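Local structure of ABC transporter substrate binding protein (Ribose) (Agrobacterium vitis, 4WUT) at residues V156-A161 / G168-F173; I29-N34 / A163-G168; K134-L139 / T293-V298; E138-A143 / I242-N247; D175-K178 / K182-I185. The protein probably captures a sugar, as the solute-binding subunit of an ABC transporter of the ribose-binding type, and is seen here with beta-D-fucopyranose bound. All coordinates share one frame; numbering follows the deposited sequence.

Interaction 1: residues V156-A161 / G168-F173; sequences VMSYVA and GRVGGF. With FCB (beta-D-fucopyranose), chain E.
Val156 meets Val170 and Phe173, Ser158 meets Val170, and Tyr159 meets Arg169, where strand 153-158 runs nearly antiparallel to helix 164-180. The segment axes are 10.3 Å apart.

The apolar part lies at the Val156 end. The two methyls of Val156 have different partners. CG1 of Val156, anti to the backbone N (chi1 172°), sits 4.0 Å from CG1 of Val170. CG2 of Val156 lies 3.9 Å from CE2 of the Phe173 ring, and these two side chains run past each other in opposite directions. Further along, CG2 of Val170 packs 3.6 Å from OG of Ser158. That hydroxyl has its polar partner in Glu166.

The polar part lies at the sugar end. OH of Tyr159 stands over one face of the Arg169 guanidinium, 3.4 Å from NH1. The angle is too poor for a hydrogen bond, and the Tyr159 hydroxyl bonds to Ser165 instead. The Arg169 chain bends at chi3 and presents two nitrogens to the sugar. NH1 donates to O1 of the fucose at 2.9 Å (162°), and NH2 donates to O2 at 2.9 Å (157°). NH1 also reaches Ala218 O, and NH2 reaches Asn133 OD1.

Four hydrogen bonds from NH1 and NH2 should limit rotation of the guanidinium. The fork of Arg169 therefore reads two neighbouring oxygens of the sugar, while apolar contacts hold the helix against the strand.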
# COMPACT_ATOMS: atom_id res chain seq x y z
N VAL A 156 -0.87 -2.71 -16.76
CA VAL A 156 -1.11 -2.34 -15.38
C VAL A 156 -1.46 -3.59 -14.58
O VAL A 156 -2.53 -4.21 -14.80
CB VAL A 156 -2.24 -1.31 -15.25
CG1 VAL A 156 -2.59 -1.09 -13.80
CG2 VAL A 156 -1.81 -0.01 -15.91
N MSE A 157 -0.57 -3.94 -13.66
CA MSE A 157 -0.74 -5.07 -12.74
C MSE A 157 -1.13 -4.49 -11.39
O MSE A 157 -0.32 -3.89 -10.66
CB MSE A 157 0.57 -5.87 -12.61
CG MSE A 157 1.29 -6.10 -13.94
SE MSE A 157 0.19 -6.85 -15.39
CE MSE A 157 -0.09 -8.61 -14.72
N SER A 158 -2.41 -4.68 -11.04
CA SER A 158 -2.93 -4.18 -9.79
C SER A 158 -3.19 -5.33 -8.82
O SER A 158 -2.79 -6.46 -9.07
CB SER A 158 -4.18 -3.35 -10.04
OG SER A 158 -4.59 -2.71 -8.84
N TYR A 159 -3.79 -5.01 -7.68
CA TYR A 159 -3.87 -5.95 -6.58
C TYR A 159 -5.32 -6.30 -6.25
O TYR A 159 -5.86 -7.25 -6.80
CB TYR A 159 -3.04 -5.49 -5.35
CG TYR A 159 -3.08 -4.06 -4.92
CD1 TYR A 159 -2.43 -3.07 -5.66
CD2 TYR A 159 -3.63 -3.68 -3.70
CE1 TYR A 159 -2.40 -1.77 -5.25
CE2 TYR A 159 -3.60 -2.38 -3.28
CZ TYR A 159 -2.98 -1.42 -4.06
OH TYR A 159 -2.93 -0.12 -3.64
N VAL A 160 -5.93 -5.53 -5.36
CA VAL A 160 -7.34 -5.76 -5.00
C VAL A 160 -8.15 -4.60 -5.53
O VAL A 160 -7.96 -3.44 -5.11
CB VAL A 160 -7.52 -5.90 -3.47
CG1 VAL A 160 -9.00 -6.05 -3.10
CG2 VAL A 160 -6.74 -7.13 -2.93
N ALA A 161 -9.04 -4.88 -6.48
CA ALA A 161 -9.78 -3.82 -7.15
C ALA A 161 -10.64 -3.07 -6.14
O ALA A 161 -11.45 -3.66 -5.42
CB ALA A 161 -10.65 -4.40 -8.24
N GLY A 168 -6.89 5.35 -5.73
CA GLY A 168 -6.14 6.55 -6.02
C GLY A 168 -4.85 6.24 -6.76
O GLY A 168 -4.48 6.94 -7.68
N ARG A 169 -4.17 5.17 -6.36
CA ARG A 169 -2.86 4.87 -6.90
C ARG A 169 -2.97 4.49 -8.38
O ARG A 169 -2.30 5.03 -9.27
CB ARG A 169 -2.26 3.71 -6.11
CG ARG A 169 -0.82 3.46 -6.43
CD ARG A 169 -0.26 2.37 -5.55
NE ARG A 169 -0.34 2.73 -4.15
CZ ARG A 169 -0.05 1.93 -3.14
NH1 ARG A 169 0.37 0.67 -3.34
NH2 ARG A 169 -0.17 2.37 -1.91
N VAL A 170 -3.85 3.54 -8.65
CA VAL A 170 -3.99 3.06 -10.00
C VAL A 170 -4.78 4.08 -10.84
O VAL A 170 -4.49 4.28 -12.01
CB VAL A 170 -4.61 1.64 -10.03
CG1 VAL A 170 -4.95 1.21 -11.46
CG2 VAL A 170 -3.64 0.68 -9.37
N GLY A 171 -5.76 4.74 -10.27
CA GLY A 171 -6.42 5.81 -10.99
C GLY A 171 -5.50 6.98 -11.31
O GLY A 171 -5.57 7.56 -12.40
N GLY A 172 -4.67 7.38 -10.34
CA GLY A 172 -3.72 8.46 -10.57
C GLY A 172 -2.79 8.10 -11.72
O GLY A 172 -2.52 8.91 -12.62
N PHE A 173 -2.27 6.87 -11.69
CA PHE A 173 -1.40 6.37 -12.74
C PHE A 173 -2.11 6.41 -14.09
O PHE A 173 -1.62 6.98 -15.06
CB PHE A 173 -0.95 4.93 -12.42
CG PHE A 173 0.02 4.34 -13.43
CD1 PHE A 173 1.39 4.50 -13.29
CD2 PHE A 173 -0.45 3.61 -14.52
CE1 PHE A 173 2.26 3.95 -14.20
CE2 PHE A 173 0.44 3.09 -15.44
CZ PHE A 173 1.79 3.24 -15.27
C1 FCB E . 1.07 -1.49 -0.13
C2 FCB E . -0.37 -0.98 -0.06
C3 FCB E . -1.12 -1.66 0.94
C4 FCB E . -1.03 -3.19 0.76
C5 FCB E . 0.49 -3.51 0.68
C6 FCB E . 0.77 -5.03 0.49
O1 FCB E . 1.57 -1.02 -1.29
O2 FCB E . -0.27 0.43 0.28
O3 FCB E . -2.49 -1.20 0.81
O4 FCB E . -1.75 -3.63 -0.42
O5 FCB E . 1.04 -2.89 -0.39

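Interaction 2: residues I29-N34 / A163-G168. With FCB (beta-D-fucopyranose), chain E.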
# COMPACT_ATOMS: atom_id res chain seq x y z
N ILE A 29 -5.03 -3.60 13.33
CA ILE A 29 -5.65 -4.54 12.42
C ILE A 29 -5.30 -4.17 10.99
O ILE A 29 -5.65 -3.08 10.50
CB ILE A 29 -7.20 -4.59 12.62
CG1 ILE A 29 -7.53 -5.06 14.03
CG2 ILE A 29 -7.86 -5.49 11.56
CD1 ILE A 29 -9.00 -4.91 14.41
N VAL A 30 -4.57 -5.05 10.32
CA VAL A 30 -4.08 -4.78 8.99
C VAL A 30 -4.62 -5.77 7.97
O VAL A 30 -5.38 -6.67 8.34
CB VAL A 30 -2.53 -4.76 8.94
CG1 VAL A 30 -1.98 -3.61 9.81
CG2 VAL A 30 -1.94 -6.08 9.36
N LYS A 31 -4.29 -5.60 6.69
CA LYS A 31 -4.94 -6.41 5.67
C LYS A 31 -4.50 -7.87 5.65
O LYS A 31 -5.26 -8.73 5.23
CB LYS A 31 -4.73 -5.83 4.28
CG LYS A 31 -5.23 -4.38 4.09
CD LYS A 31 -5.05 -3.97 2.64
CE LYS A 31 -5.29 -2.49 2.39
NZ LYS A 31 -5.08 -2.19 0.95
N THR A 32 -3.26 -8.12 6.07
CA THR A 32 -2.75 -9.47 6.22
C THR A 32 -1.47 -9.36 7.04
O THR A 32 -0.82 -8.33 7.04
CB THR A 32 -2.42 -10.15 4.88
OG1 THR A 32 -2.00 -11.50 5.13
CG2 THR A 32 -1.33 -9.40 4.11
N VAL A 33 -1.14 -10.41 7.79
CA VAL A 33 0.11 -10.38 8.56
C VAL A 33 1.24 -10.96 7.72
O VAL A 33 2.42 -10.69 7.98
CB VAL A 33 -0.03 -11.14 9.88
CG1 VAL A 33 -0.88 -10.33 10.86
CG2 VAL A 33 -0.62 -12.53 9.64
N ASN A 34 0.87 -11.72 6.69
CA ASN A 34 1.84 -12.36 5.81
C ASN A 34 2.42 -11.41 4.77
O ASN A 34 2.11 -11.53 3.58
CB ASN A 34 1.16 -13.52 5.07
CG ASN A 34 0.52 -14.51 6.02
OD1 ASN A 34 1.07 -14.80 7.09
ND2 ASN A 34 -0.64 -15.05 5.64
N ALA A 163 -9.72 -1.50 -3.46
CA ALA A 163 -9.17 -1.33 -2.14
C ALA A 163 -8.74 0.16 -2.03
O ALA A 163 -8.44 0.81 -3.03
CB ALA A 163 -8.03 -2.29 -1.90
N GLY A 164 -8.81 0.72 -0.84
CA GLY A 164 -8.66 2.15 -0.68
C GLY A 164 -7.41 2.71 -1.32
O GLY A 164 -7.50 3.69 -2.07
N SER A 165 -6.26 2.12 -1.03
CA SER A 165 -5.01 2.66 -1.63
C SER A 165 -4.99 2.45 -3.15
O SER A 165 -4.40 3.25 -3.90
CB SER A 165 -3.81 2.00 -0.98
OG SER A 165 -3.87 0.59 -1.15
N GLU A 166 -5.65 1.40 -3.61
CA GLU A 166 -5.61 1.01 -5.02
C GLU A 166 -6.35 2.02 -5.90
O GLU A 166 -5.92 2.30 -7.01
CB GLU A 166 -6.26 -0.37 -5.19
CG GLU A 166 -5.98 -1.05 -6.52
CD GLU A 166 -7.02 -0.76 -7.60
OE1 GLU A 166 -8.14 -0.28 -7.28
OE2 GLU A 166 -6.73 -1.03 -8.80
N ILE A 167 -7.49 2.52 -5.43
CA ILE A 167 -8.31 3.45 -6.21
C ILE A 167 -7.51 4.67 -6.68
O ILE A 167 -7.47 4.99 -7.87
CB ILE A 167 -9.47 3.99 -5.38
CG1 ILE A 167 -10.39 2.85 -4.93
CG2 ILE A 167 -10.25 5.04 -6.18
CD1 ILE A 167 -11.44 3.29 -3.91
N GLY A 168 -6.89 5.35 -5.73
CA GLY A 168 -6.14 6.55 -6.02
C GLY A 168 -4.85 6.24 -6.76
O GLY A 168 -4.48 6.94 -7.68
C1 FCB E . 1.07 -1.49 -0.13
C2 FCB E . -0.37 -0.98 -0.06
C3 FCB E . -1.12 -1.66 0.94
C4 FCB E . -1.03 -3.19 0.76
C5 FCB E . 0.49 -3.51 0.68
C6 FCB E . 0.77 -5.03 0.49
O1 FCB E . 1.57 -1.02 -1.29
O2 FCB E . -0.27 0.43 0.28
O3 FCB E . -2.49 -1.20 0.81
O4 FCB E . -1.75 -3.63 -0.42
O5 FCB E . 1.04 -2.89 -0.39
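Beyond CG the Lys31 chain is fully extended, with chi2 to chi4 all near 180°, and its first torsion (chi1 -58°) sets CG beside the backbone N. This carries NZ across to the N-terminal end of helix 164-180. There the Ser165 hydroxyl lies between its own backbone N and carbonyl carbon (chi1 58°), turned to the same place.

The two groups do not bond to each other. NZ of Lys31 is 3.7 Å from OG of Ser165, and they meet through the sugar. NZ donates to O3 of the fucose at 2.8 Å. OG of Ser165 lies 3.0 Å from O3, but Ser165 OG also has Tyr159 OH as a partner. CB of Ala163 lies 4.1 Å from NZ of Lys31, a loose van der Waals contact. The lysine nitrogen has a second hydrogen-bond partner in Ser115 OG, which bonds Ser165 N as well. Asp114 forms a long, weak ion pair with NZ.

Lys31 follows strand 25-29, and Ser165 lies more than 120 residues further on. Both belong to the fucose pocket. The protein contact itself is slight, with 77 Å² buried. The sugar O3 and Ser115 both bridge the segments, and a buried ammonium group probably polarises that sugar hydroxyl.

Interaction 3: residues K134-L139 / T293-V298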
# COMPACT_ATOMS: atom_id res chain seq x y z
N LYS A 134 -2.97 9.18 -5.21
CA LYS A 134 -3.11 9.76 -6.53
C LYS A 134 -1.79 10.36 -6.97
O LYS A 134 -1.33 10.10 -8.09
CB LYS A 134 -4.22 10.80 -6.55
CG LYS A 134 -4.34 11.57 -7.87
CD LYS A 134 -5.41 12.64 -7.79
CE LYS A 134 -5.35 13.57 -8.99
NZ LYS A 134 -5.92 14.91 -8.68
N ALA A 135 -1.17 11.16 -6.09
CA ALA A 135 0.12 11.78 -6.41
C ALA A 135 1.19 10.73 -6.66
O ALA A 135 1.97 10.88 -7.59
CB ALA A 135 0.56 12.74 -5.31
N ALA A 136 1.19 9.65 -5.88
CA ALA A 136 2.19 8.60 -6.03
C ALA A 136 2.01 7.84 -7.35
O ALA A 136 2.98 7.50 -8.01
CB ALA A 136 2.13 7.64 -4.84
N GLY A 137 0.76 7.57 -7.73
CA GLY A 137 0.50 6.96 -9.01
C GLY A 137 0.95 7.86 -10.16
O GLY A 137 1.48 7.37 -11.16
N GLU A 138 0.75 9.17 -10.01
CA GLU A 138 1.21 10.12 -11.00
C GLU A 138 2.73 10.10 -11.12
O GLU A 138 3.26 10.19 -12.23
CB GLU A 138 0.66 11.52 -10.71
CG GLU A 138 -0.82 11.63 -11.02
CD GLU A 138 -1.42 12.98 -10.66
OE1 GLU A 138 -0.66 13.89 -10.27
OE2 GLU A 138 -2.65 13.12 -10.80
N LEU A 139 3.45 9.99 -10.00
CA LEU A 139 4.92 9.94 -10.08
C LEU A 139 5.35 8.69 -10.85
O LEU A 139 6.30 8.71 -11.65
CB LEU A 139 5.54 9.85 -8.69
CG LEU A 139 6.31 10.99 -8.02
CD1 LEU A 139 6.25 12.33 -8.72
CD2 LEU A 139 5.75 11.06 -6.64
N THR A 293 2.10 10.57 4.70
CA THR A 293 3.27 9.86 5.23
C THR A 293 4.41 9.80 4.22
O THR A 293 5.46 9.22 4.50
CB THR A 293 2.89 8.45 5.74
OG1 THR A 293 1.99 7.82 4.82
CG2 THR A 293 2.20 8.54 7.11
N GLY A 294 4.21 10.40 3.05
CA GLY A 294 5.29 10.71 2.12
C GLY A 294 5.63 9.60 1.15
O GLY A 294 5.21 8.48 1.32
N VAL A 295 6.42 9.92 0.13
CA VAL A 295 6.88 8.92 -0.81
C VAL A 295 8.26 9.30 -1.32
O VAL A 295 8.64 10.48 -1.35
CB VAL A 295 5.96 8.78 -2.04
CG1 VAL A 295 4.71 8.03 -1.68
CG2 VAL A 295 5.64 10.15 -2.64
N VAL A 296 9.00 8.27 -1.72
CA VAL A 296 10.26 8.44 -2.40
C VAL A 296 10.28 7.51 -3.61
O VAL A 296 10.01 6.31 -3.49
CB VAL A 296 11.44 8.09 -1.48
CG1 VAL A 296 12.79 8.31 -2.21
CG2 VAL A 296 11.38 8.92 -0.22
N VAL A 297 10.58 8.06 -4.78
CA VAL A 297 10.76 7.23 -5.97
C VAL A 297 12.20 6.77 -5.97
O VAL A 297 13.12 7.57 -6.14
CB VAL A 297 10.44 8.00 -7.27
CG1 VAL A 297 10.70 7.12 -8.48
CG2 VAL A 297 8.97 8.46 -7.25
N VAL A 298 12.37 5.47 -5.76
CA VAL A 298 13.69 4.88 -5.60
C VAL A 298 14.15 4.25 -6.91
O VAL A 298 13.43 3.44 -7.51
CB VAL A 298 13.67 3.79 -4.51
CG1 VAL A 298 14.97 3.04 -4.50
CG2 VAL A 298 13.40 4.37 -3.13
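Helix 133-148 and strand 290-298 run almost parallel here. Their segment axes make an angle of 15° and come within 9.8 Å. The backbones are nearest at Ala136 with Val295 and at Leu139 with Val297. One turn of helix thus matches two strand residues on the same side. Val296, between them, points away from the helix.

Ala136 and Leu139 are the helix residues that touch. CB of Ala136 lies 4.1 Å from CG1 of Val295. In Val295, chi1 of -75° sets CG1 beside the backbone N and leaves CG2 between the backbone N and the carbonyl carbon. That second methyl, CG2, meets CD2 of Leu139 tip to tip at 4.1 Å. Leu139 also crosses Val297 at a slant. There CG2 of Val297 rests 3.8 Å from CG of Leu139 and 4.0 Å from its CB. The leucine is thus touched at its branch point by one valine and at a methyl by the other.

Neighbours continue the packing. Thr131 touches both Ala136 and Val295, and Ala261 of strand 261-265 lies against Val297. Strand 290-298, next to 127-130 in the sheet, is one of the strands the helix packs on.

No hydrogen bond joins the two segments. Aliphatic carbon contacts hold this seam, which is only partly buried. Leu139 is exposed and Val295 partly so, at its margin.

Interaction 4: residues E138-A143 / I242-N247. With FCB (beta-D-fucopyranose), chain E.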
# COMPACT_ATOMS: atom_id res chain seq x y z
N GLU A 138 0.75 9.17 -10.01
CA GLU A 138 1.21 10.12 -11.00
C GLU A 138 2.73 10.10 -11.12
O GLU A 138 3.26 10.19 -12.23
CB GLU A 138 0.66 11.52 -10.71
CG GLU A 138 -0.82 11.63 -11.02
CD GLU A 138 -1.42 12.98 -10.66
OE1 GLU A 138 -0.66 13.89 -10.27
OE2 GLU A 138 -2.65 13.12 -10.80
N LEU A 139 3.45 9.99 -10.00
CA LEU A 139 4.92 9.94 -10.08
C LEU A 139 5.35 8.69 -10.85
O LEU A 139 6.30 8.71 -11.65
CB LEU A 139 5.54 9.85 -8.69
CG LEU A 139 6.31 10.99 -8.02
CD1 LEU A 139 6.25 12.33 -8.72
CD2 LEU A 139 5.75 11.06 -6.64
N ALA A 140 4.70 7.57 -10.58
CA ALA A 140 5.04 6.34 -11.27
C ALA A 140 4.78 6.47 -12.78
O ALA A 140 5.56 6.00 -13.60
CB ALA A 140 4.25 5.17 -10.70
N ALA A 141 3.68 7.11 -13.15
CA ALA A 141 3.32 7.30 -14.56
C ALA A 141 4.30 8.23 -15.28
O ALA A 141 4.68 7.97 -16.42
CB ALA A 141 1.89 7.86 -14.68
N LYS A 142 4.72 9.28 -14.59
CA LYS A 142 5.71 10.18 -15.15
C LYS A 142 7.04 9.46 -15.37
O LYS A 142 7.68 9.64 -16.41
CB LYS A 142 5.92 11.38 -14.24
CG LYS A 142 6.77 12.42 -14.90
CD LYS A 142 7.00 13.63 -14.03
CE LYS A 142 7.77 14.65 -14.82
NZ LYS A 142 7.93 15.94 -14.09
N ALA A 143 7.45 8.65 -14.40
CA ALA A 143 8.66 7.84 -14.53
C ALA A 143 8.56 6.89 -15.72
O ALA A 143 9.53 6.67 -16.44
CB ALA A 143 8.91 7.03 -13.25
N ILE A 242 8.02 -0.63 -13.46
CA ILE A 242 7.95 0.26 -12.30
C ILE A 242 7.11 -0.40 -11.22
O ILE A 242 6.05 -0.90 -11.52
CB ILE A 242 7.42 1.64 -12.71
CG1 ILE A 242 8.44 2.28 -13.68
CG2 ILE A 242 7.18 2.51 -11.49
CD1 ILE A 242 8.19 3.71 -14.02
N GLY A 243 7.61 -0.41 -9.99
CA GLY A 243 6.88 -1.02 -8.90
C GLY A 243 6.50 -0.06 -7.79
O GLY A 243 6.72 1.15 -7.90
N PHE A 244 5.87 -0.62 -6.76
CA PHE A 244 5.64 0.04 -5.49
C PHE A 244 6.27 -0.81 -4.39
O PHE A 244 6.30 -2.05 -4.47
CB PHE A 244 4.13 0.23 -5.19
CG PHE A 244 3.63 1.62 -5.50
CD1 PHE A 244 3.48 2.02 -6.82
CD2 PHE A 244 3.34 2.53 -4.49
CE1 PHE A 244 3.03 3.29 -7.12
CE2 PHE A 244 2.87 3.80 -4.79
CZ PHE A 244 2.74 4.18 -6.12
N ASP A 245 6.77 -0.10 -3.39
CA ASP A 245 7.25 -0.60 -2.12
C ASP A 245 8.73 -0.99 -2.18
O ASP A 245 9.37 -0.88 -3.22
CB ASP A 245 6.31 -1.68 -1.57
CG ASP A 245 4.92 -1.14 -1.30
OD1 ASP A 245 4.84 -0.07 -0.67
OD2 ASP A 245 3.93 -1.75 -1.73
N GLY A 246 9.29 -1.37 -1.04
CA GLY A 246 10.72 -1.30 -0.87
C GLY A 246 11.36 -2.39 -0.04
O GLY A 246 12.30 -2.12 0.70
N ASN A 247 10.85 -3.62 -0.13
CA ASN A 247 11.50 -4.68 0.62
C ASN A 247 12.77 -5.16 -0.07
O ASN A 247 13.18 -4.59 -1.08
CB ASN A 247 10.53 -5.84 0.85
CG ASN A 247 10.41 -6.76 -0.33
OD1 ASN A 247 10.72 -6.43 -1.47
ND2 ASN A 247 9.90 -7.97 -0.05
C1 FCB E . 1.07 -1.49 -0.13
C2 FCB E . -0.37 -0.98 -0.06
C3 FCB E . -1.12 -1.66 0.94
C4 FCB E . -1.03 -3.19 0.76
C5 FCB E . 0.49 -3.51 0.68
C6 FCB E . 0.77 -5.03 0.49
O1 FCB E . 1.57 -1.02 -1.29
O2 FCB E . -0.27 0.43 0.28
O3 FCB E . -2.49 -1.20 0.81
O4 FCB E . -1.75 -3.63 -0.42
O5 FCB E . 1.04 -2.89 -0.39
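Ile242 reaches from strand 240-244 onto helix 133-148 and touches Ala140 and Ala143, one helical turn apart. Its two branches part there. CG2, anti to the backbone N, lies 4.0 Å from CB of Ala140. CD1, at the end of the other branch, is 3.5 Å from CB of Ala143, tighter than usual for two carbons. CD1 also sits 3.5 Å from the carbonyl O of Ala140. The small alanine side chains are consistent with the close approach of the helix. The ring of Phe244 adds a looser contact, with CE1 4.2 Å from CB of Ala140. The helix and strand segments run nearly antiparallel, at 162°.

Just past the strand, Asp245 enters the pocket. Its OD2 accepts a hydrogen bond of 2.5 Å from O1 of the fucose. OD1 is held by Gln265, which also binds the sugar. Phe173 and Val263 close round Ala140, and Phe244 also touches Arg169 of the pocket.

The layout is that of one lobe of a type I periplasmic binding protein, a Rossmann-like alpha/beta/alpha arrangement. A helix packs on a parallel part of the sheet, and the loop at the C-terminal end of a strand carries a ligand-binding residue.

Interaction 5: residues D175-K178 / K182-I185. With CA (calcium ion), chain G.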
# COMPACT_ATOMS: atom_id res chain seq x y z
N ASP A 175 -4.90 7.86 -15.15
CA ASP A 175 -5.35 9.15 -15.64
C ASP A 175 -4.18 9.95 -16.19
O ASP A 175 -4.32 10.68 -17.20
CB ASP A 175 -6.04 9.94 -14.53
CG ASP A 175 -7.38 9.34 -14.11
OD1 ASP A 175 -7.86 8.41 -14.78
OD2 ASP A 175 -7.94 9.81 -13.10
N TYR A 176 -3.03 9.83 -15.53
CA TYR A 176 -1.84 10.58 -15.98
C TYR A 176 -1.35 10.05 -17.31
O TYR A 176 -1.01 10.81 -18.20
CB TYR A 176 -0.70 10.54 -14.94
CG TYR A 176 0.45 11.48 -15.27
CD1 TYR A 176 1.45 11.09 -16.15
CD2 TYR A 176 0.53 12.73 -14.71
CE1 TYR A 176 2.48 11.95 -16.49
CE2 TYR A 176 1.54 13.60 -15.03
CZ TYR A 176 2.52 13.19 -15.90
OH TYR A 176 3.54 14.06 -16.19
N ILE A 177 -1.30 8.72 -17.45
CA ILE A 177 -0.93 8.12 -18.73
C ILE A 177 -1.84 8.60 -19.86
O ILE A 177 -1.37 8.98 -20.92
CB ILE A 177 -0.97 6.57 -18.65
CG1 ILE A 177 0.14 6.04 -17.71
CG2 ILE A 177 -0.87 5.96 -20.05
CD1 ILE A 177 1.56 6.23 -18.19
N LYS A 178 -3.15 8.59 -19.62
CA LYS A 178 -4.11 9.09 -20.60
C LYS A 178 -3.89 10.57 -20.94
O LYS A 178 -3.92 10.93 -22.09
CB LYS A 178 -5.55 8.85 -20.14
CG LYS A 178 -6.55 9.39 -21.14
CD LYS A 178 -7.94 8.78 -20.99
CE LYS A 178 -8.82 9.16 -22.18
NZ LYS A 178 -10.13 8.42 -22.19
N LYS A 182 -0.13 8.90 -25.56
CA LYS A 182 -1.10 8.06 -26.25
C LYS A 182 -0.75 6.58 -26.03
O LYS A 182 -1.07 5.73 -26.85
CB LYS A 182 -1.23 8.42 -27.73
CG LYS A 182 0.06 8.74 -28.47
CD LYS A 182 -0.21 8.85 -29.97
CE LYS A 182 -1.11 10.02 -30.32
NZ LYS A 182 -0.44 11.35 -30.11
N LEU A 183 -0.10 6.27 -24.91
CA LEU A 183 0.15 4.88 -24.54
C LEU A 183 -1.16 4.14 -24.36
O LEU A 183 -2.14 4.67 -23.83
CB LEU A 183 0.97 4.78 -23.26
CG LEU A 183 2.39 5.36 -23.32
CD1 LEU A 183 3.04 5.54 -21.94
CD2 LEU A 183 3.28 4.50 -24.22
N GLN A 184 -1.16 2.89 -24.83
CA GLN A 184 -2.29 1.99 -24.70
C GLN A 184 -2.12 1.15 -23.47
O GLN A 184 -1.08 0.52 -23.31
CB GLN A 184 -2.36 1.07 -25.92
CG GLN A 184 -3.39 -0.02 -25.80
CD GLN A 184 -3.47 -0.89 -27.04
OE1 GLN A 184 -3.07 -0.48 -28.14
NE2 GLN A 184 -3.99 -2.11 -26.88
N ILE A 185 -3.13 1.13 -22.60
CA ILE A 185 -3.05 0.36 -21.37
C ILE A 185 -3.68 -1.02 -21.57
O ILE A 185 -4.81 -1.14 -22.05
CB ILE A 185 -3.72 1.10 -20.21
CG1 ILE A 185 -2.89 2.33 -19.83
CG2 ILE A 185 -3.89 0.18 -19.00
CD1 ILE A 185 -3.60 3.28 -18.91
CA CA G . -3.98 10.98 -24.42
O HOH W 1 -2.87 7.16 -23.16
O HOH W 2 -5.60 12.72 -23.90
O HOH W 3 -6.06 10.70 -25.43
O HOH W 4 -4.44 8.66 -24.43
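Ile177 is the hub of this contact. Its CG2 methyl lies 3.9 Å from CB of Leu183 and 4.0 Å from CD1 of Ile185. That methyl is anti to the backbone N. A chi1 of -67° puts CG1 of Ile177 beside the backbone N, and the end of this branch, CD1, meets CD1 of Leu183 at 4.1 Å. Leu183 and Ile185 both lie obliquely across Ile177.

The backbone is joined through water. Water 1 lies 2.7 Å from Leu183 O and 3.3 Å from Ile177 O and can donate to either, though it has more acceptors in reach than protons. Ser181, in the turn between the segments, adds direct links. Its OG bonds to both Ile177 O and Leu183 N.

Further out, the calcium ion sits at the helix end. Lys178 binds it through its carbonyl O at 2.3 Å, not through its side chain. Waters 2, 3 and 4 and the carbonyl O of Ser181 also bind it. Behind the apolar cluster stand Ala141 and Ile145 of helix 133-148 and Ile154 of strand 153-158.

This is the return from helix to strand in the beta-alpha-beta unit 153-158, 164-180, 184-190. Apolar carbons pack helix against strand. The metal ties together two carbonyls across the turn and probably offsets the negative end of the helix dipole.

How the interactions relate
Interactions 1, 2 and 4 reach the fucose and supply different residues to one pocket. Interactions 1 and 2 share helix 164-180, and their centres are 12 Å apart. They are tied by Tyr159 OH with Ser165 OG at 2.8 Å and Ser158 OG with Glu166 OE2 at 2.7 Å, both probable hydrogen bonds. Interactions 3 and 4 use overlapping parts of helix 133-148, sharing Glu138 and Leu139, with centres 7 Å apart. CZ of Phe244 lies 3.7 Å from CB of Ala136. Interaction 5 lies at the far end of helix 164-180, about 25 Å between centres from interaction 2. It touches interaction 1 through CG2 of Val156 and CG2 of Ile185, 3.7 Å apart.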